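PDB 5M41: nigritoxine from Vibrio nigripulchritudo, which is a bacterial toxin active against crustaceans and insects. Local coordinates for residues N597-F606 against I694-M705. Sequence-based numbering, arbitrary orientation.
Sequences NHLTLESNAF and IVESMRATAKNM
Met705, the first residue beyond the end of helix 694-704, meets strand 597-601 with both its backbone and its side chain. Its carbonyl O takes a hydrogen bond from Asn597 ND2 (3.0 Å), the donor lying in the carbonyl plane on a lone pair and the O nearly in the amide plane of Asn597. Asn597 ND2 also bonds Glu656 OE2, and the two partners together should hold this buried amide in its rotation. With CG between the backbone N and the carbonyl carbon (chi1 67°) and a bend at chi3, the thioether of Met705 lies against the strand: SD packs on Leu599 CB at 3.6 Å, and CE rests 3.6 Å from Asn597 OD1. Leu599 completes this close-packed end, its CD1 reaching Thr701 CG2 (3.7 Å) and the helix backbone at Ala702 N. Thr701 OG1 donates to Ser697 O, consistent with a rotamer that directs the methyl at Leu599. Packing is looser toward Phe606, where the extended Met698 brings CE within 4.0 Å of Phe606 CE1 and Ile694 CG2 stands at the ring edge. Arg699 and Lys703 lie on the solvent side of the helix. Nearly antiparallel to the strand (166°), the helix lies along it against the six-stranded antiparallel sheet, in which strand 594-601 lies between strands 583-589 and 649-652, while helix 667-676 adds Leu667 against Leu599 and Phe670 against Leu601 and Met698.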
loop_
_atom_site.group_PDB
_atom_site.type_symbol
_atom_site.label_atom_id
_atom_site.label_comp_id
_atom_site.label_asym_id
_atom_site.label_seq_id
_atom_site.Cartn_x
_atom_site.Cartn_y
_atom_site.Cartn_z
ATOM N N ASN A 597 -44.756 -10.244 13.088
ATOM C CA ASN A 597 -43.618 -9.718 12.350
ATOM C C ASN A 597 -42.657 -9.014 13.302
ATOM O O ASN A 597 -43.078 -8.154 14.079
ATOM C CB ASN A 597 -44.098 -8.753 11.277
ATOM C CG ASN A 597 -42.993 -8.328 10.323
ATOM O OD1 ASN A 597 -41.904 -8.924 10.276
ATOM N ND2 ASN A 597 -43.280 -7.291 9.531
ATOM N N HIS A 598 -41.385 -9.408 13.288
ATOM C CA HIS A 598 -40.388 -8.777 14.180
ATOM C C HIS A 598 -38.987 -8.950 13.666
ATOM O O HIS A 598 -38.716 -9.873 12.889
ATOM C CB HIS A 598 -40.487 -9.325 15.606
ATOM C CG HIS A 598 -40.149 -10.794 15.720
ATOM N ND1 HIS A 598 -41.040 -11.776 15.400
ATOM C CD2 HIS A 598 -38.982 -11.438 16.130
ATOM C CE1 HIS A 598 -40.463 -12.983 15.596
ATOM N NE2 HIS A 598 -39.205 -12.775 16.046
ATOM N N LEU A 599 -38.094 -8.053 14.093
ATOM C CA LEU A 599 -36.666 -8.112 13.746
ATOM C C LEU A 599 -35.921 -8.777 14.893
ATOM O O LEU A 599 -36.199 -8.504 16.073
ATOM C CB LEU A 599 -36.090 -6.707 13.487
ATOM C CG LEU A 599 -34.638 -6.653 12.962
ATOM C CD1 LEU A 599 -34.476 -5.539 11.943
ATOM C CD2 LEU A 599 -33.609 -6.533 14.096
ATOM N N THR A 600 -34.982 -9.645 14.551
ATOM C CA THR A 600 -34.207 -10.355 15.551
ATOM C C THR A 600 -32.739 -10.035 15.411
ATOM O O THR A 600 -32.192 -10.095 14.316
ATOM C CB THR A 600 -34.391 -11.875 15.437
ATOM O OG1 THR A 600 -35.719 -12.188 15.850
ATOM C CG2 THR A 600 -33.409 -12.625 16.354
ATOM N N LEU A 601 -32.135 -9.681 16.538
ATOM C CA LEU A 601 -30.706 -9.512 16.648
ATOM C C LEU A 601 -30.127 -10.805 17.207
ATOM O O LEU A 601 -30.574 -11.292 18.251
ATOM C CB LEU A 601 -30.387 -8.342 17.601
ATOM C CG LEU A 601 -28.904 -8.198 17.976
ATOM C CD1 LEU A 601 -28.044 -7.829 16.758
ATOM C CD2 LEU A 601 -28.736 -7.198 19.117
ATOM N N GLU A 602 -29.125 -11.333 16.513
ATOM C CA GLU A 602 -28.461 -12.565 16.889
ATOM C C GLU A 602 -27.387 -12.305 17.971
ATOM O O GLU A 602 -26.204 -12.113 17.669
ATOM C CB GLU A 602 -27.875 -13.212 15.635
ATOM C CG GLU A 602 -28.932 -13.657 14.632
ATOM C CD GLU A 602 -28.445 -13.604 13.184
ATOM O OE1 GLU A 602 -27.235 -13.773 12.941
ATOM O OE2 GLU A 602 -29.275 -13.393 12.275
ATOM N N SER A 603 -27.832 -12.334 19.222
ATOM C CA SER A 603 -27.070 -11.817 20.358
ATOM C C SER A 603 -25.654 -12.347 20.450
ATOM O O SER A 603 -24.704 -11.570 20.418
ATOM C CB SER A 603 -27.814 -12.125 21.654
ATOM O OG SER A 603 -29.074 -11.493 21.636
ATOM N N ASN A 604 -25.517 -13.665 20.550
ATOM C CA ASN A 604 -24.219 -14.273 20.797
ATOM C C ASN A 604 -23.323 -14.233 19.572
ATOM O O ASN A 604 -22.095 -14.102 19.709
ATOM C CB ASN A 604 -24.356 -15.700 21.364
ATOM C CG ASN A 604 -24.854 -15.710 22.810
ATOM O OD1 ASN A 604 -24.454 -14.886 23.629
ATOM N ND2 ASN A 604 -25.731 -16.649 23.125
ATOM N N ALA A 605 -23.923 -14.306 18.383
ATOM C CA ALA A 605 -23.122 -14.249 17.156
ATOM C C ALA A 605 -22.504 -12.853 17.107
ATOM O O ALA A 605 -21.300 -12.721 16.881
ATOM C CB ALA A 605 -23.960 -14.523 15.911
ATOM N N PHE A 606 -23.349 -11.843 17.349
ATOM C CA PHE A 606 -22.934 -10.444 17.346
ATOM C C PHE A 606 -21.900 -10.220 18.449
ATOM O O PHE A 606 -20.831 -9.674 18.195
ATOM C CB PHE A 606 -24.149 -9.505 17.529
ATOM C CG PHE A 606 -23.801 -8.023 17.469
ATOM C CD1 PHE A 606 -23.532 -7.388 16.239
ATOM C CD2 PHE A 606 -23.741 -7.256 18.635
ATOM C CE1 PHE A 606 -23.220 -6.030 16.180
ATOM C CE2 PHE A 606 -23.432 -5.897 18.576
ATOM C CZ PHE A 606 -23.174 -5.280 17.356
ATOM N N ILE A 694 -22.188 -4.232 8.671
ATOM C CA ILE A 694 -22.990 -4.608 9.839
ATOM C C ILE A 694 -24.238 -3.716 9.916
ATOM O O ILE A 694 -25.372 -4.195 10.111
ATOM C CB ILE A 694 -22.167 -4.481 11.131
ATOM C CG1 ILE A 694 -21.187 -5.650 11.270
ATOM C CG2 ILE A 694 -23.062 -4.328 12.369
ATOM C CD1 ILE A 694 -20.237 -5.490 12.437
ATOM N N VAL A 695 -24.007 -2.423 9.753
ATOM C CA VAL A 695 -25.024 -1.405 9.872
ATOM C C VAL A 695 -25.990 -1.495 8.680
ATOM O O VAL A 695 -27.223 -1.533 8.851
ATOM C CB VAL A 695 -24.342 -0.014 10.000
ATOM C CG1 VAL A 695 -25.319 1.119 9.747
ATOM C CG2 VAL A 695 -23.737 0.130 11.400
ATOM N N GLU A 696 -25.428 -1.538 7.481
ATOM C CA GLU A 696 -26.231 -1.657 6.262
ATOM C C GLU A 696 -27.103 -2.917 6.292
ATOM O O GLU A 696 -28.250 -2.849 5.884
ATOM C CB GLU A 696 -25.338 -1.630 5.020
ATOM C CG GLU A 696 -26.064 -1.818 3.695
ATOM C CD GLU A 696 -25.113 -1.752 2.503
ATOM O OE1 GLU A 696 -24.061 -2.435 2.530
ATOM O OE2 GLU A 696 -25.407 -1.010 1.534
ATOM N N SER A 697 -26.572 -4.042 6.796
ATOM C CA SER A 697 -27.378 -5.268 7.000
ATOM C C SER A 697 -28.576 -4.972 7.871
ATOM O O SER A 697 -29.692 -5.390 7.573
ATOM C CB SER A 697 -26.586 -6.364 7.706
ATOM O OG SER A 697 -25.679 -6.986 6.836
ATOM N N MET A 698 -28.336 -4.261 8.966
ATOM C CA MET A 698 -29.413 -3.954 9.896
ATOM C C MET A 698 -30.508 -3.094 9.273
ATOM O O MET A 698 -31.693 -3.393 9.423
ATOM C CB MET A 698 -28.843 -3.329 11.154
ATOM C CG MET A 698 -27.983 -4.341 11.887
ATOM S SD MET A 698 -27.238 -3.575 13.329
ATOM C CE MET A 698 -26.361 -4.976 13.997
ATOM N N ARG A 699 -30.090 -2.058 8.558
ATOM C CA ARG A 699 -30.998 -1.147 7.864
ATOM C C ARG A 699 -31.787 -1.841 6.741
ATOM O O ARG A 699 -33.005 -1.658 6.625
ATOM C CB ARG A 699 -30.216 0.059 7.320
ATOM C CG ARG A 699 -29.830 1.059 8.399
ATOM C CD ARG A 699 -28.921 2.159 7.861
ATOM N NE ARG A 699 -28.539 3.088 8.926
ATOM C CZ ARG A 699 -27.502 3.930 8.876
ATOM N NH1 ARG A 699 -26.715 3.953 7.809
ATOM N NH2 ARG A 699 -27.255 4.754 9.895
ATOM N N ALA A 700 -31.105 -2.648 5.931
ATOM C CA ALA A 700 -31.780 -3.432 4.883
ATOM C C ALA A 700 -32.825 -4.401 5.478
ATOM O O ALA A 700 -33.907 -4.573 4.910
ATOM C CB ALA A 700 -30.768 -4.182 4.010
ATOM N N THR A 701 -32.505 -5.007 6.625
ATOM C CA THR A 701 -33.390 -5.972 7.269
ATOM C C THR A 701 -34.628 -5.267 7.813
ATOM O O THR A 701 -35.737 -5.728 7.583
ATOM C CB THR A 701 -32.640 -6.788 8.339
ATOM O OG1 THR A 701 -31.599 -7.548 7.706
ATOM C CG2 THR A 701 -33.556 -7.749 9.071
ATOM N N ALA A 702 -34.439 -4.123 8.484
ATOM C CA ALA A 702 -35.561 -3.285 8.952
ATOM C C ALA A 702 -36.480 -2.905 7.792
ATOM O O ALA A 702 -37.707 -3.020 7.884
ATOM C CB ALA A 702 -35.046 -2.024 9.641
ATOM N N LYS A 703 -35.872 -2.463 6.696
ATOM C CA LYS A 703 -36.621 -2.030 5.531
ATOM C C LYS A 703 -37.400 -3.189 4.888
ATOM O O LYS A 703 -38.577 -3.060 4.569
ATOM C CB LYS A 703 -35.673 -1.408 4.509
ATOM C CG LYS A 703 -36.386 -0.939 3.259
ATOM C CD LYS A 703 -35.458 -0.241 2.283
ATOM C CE LYS A 703 -36.249 0.213 1.068
ATOM N NZ LYS A 703 -35.612 1.388 0.413
ATOM N N ASN A 704 -36.720 -4.311 4.694
ATOM C CA ASN A 704 -37.319 -5.465 4.038
ATOM C C ASN A 704 -38.544 -6.046 4.772
ATOM O O ASN A 704 -39.416 -6.614 4.134
ATOM C CB ASN A 704 -36.275 -6.555 3.802
ATOM C CG ASN A 704 -36.740 -7.582 2.790
ATOM O OD1 ASN A 704 -37.081 -7.233 1.654
ATOM N ND2 ASN A 704 -36.784 -8.849 3.198
ATOM N N MET A 705 -38.610 -5.901 6.095
ATOM C CA MET A 705 -39.781 -6.331 6.879
ATOM C C MET A 705 -40.884 -5.259 6.890
ATOM O O MET A 705 -41.884 -5.382 7.618
ATOM C CB MET A 705 -39.368 -6.670 8.321
ATOM C CG MET A 705 -38.899 -5.467 9.138
ATOM S SD MET A 705 -38.449 -5.887 10.841
ATOM C CE MET A 705 -40.047 -6.197 11.596
#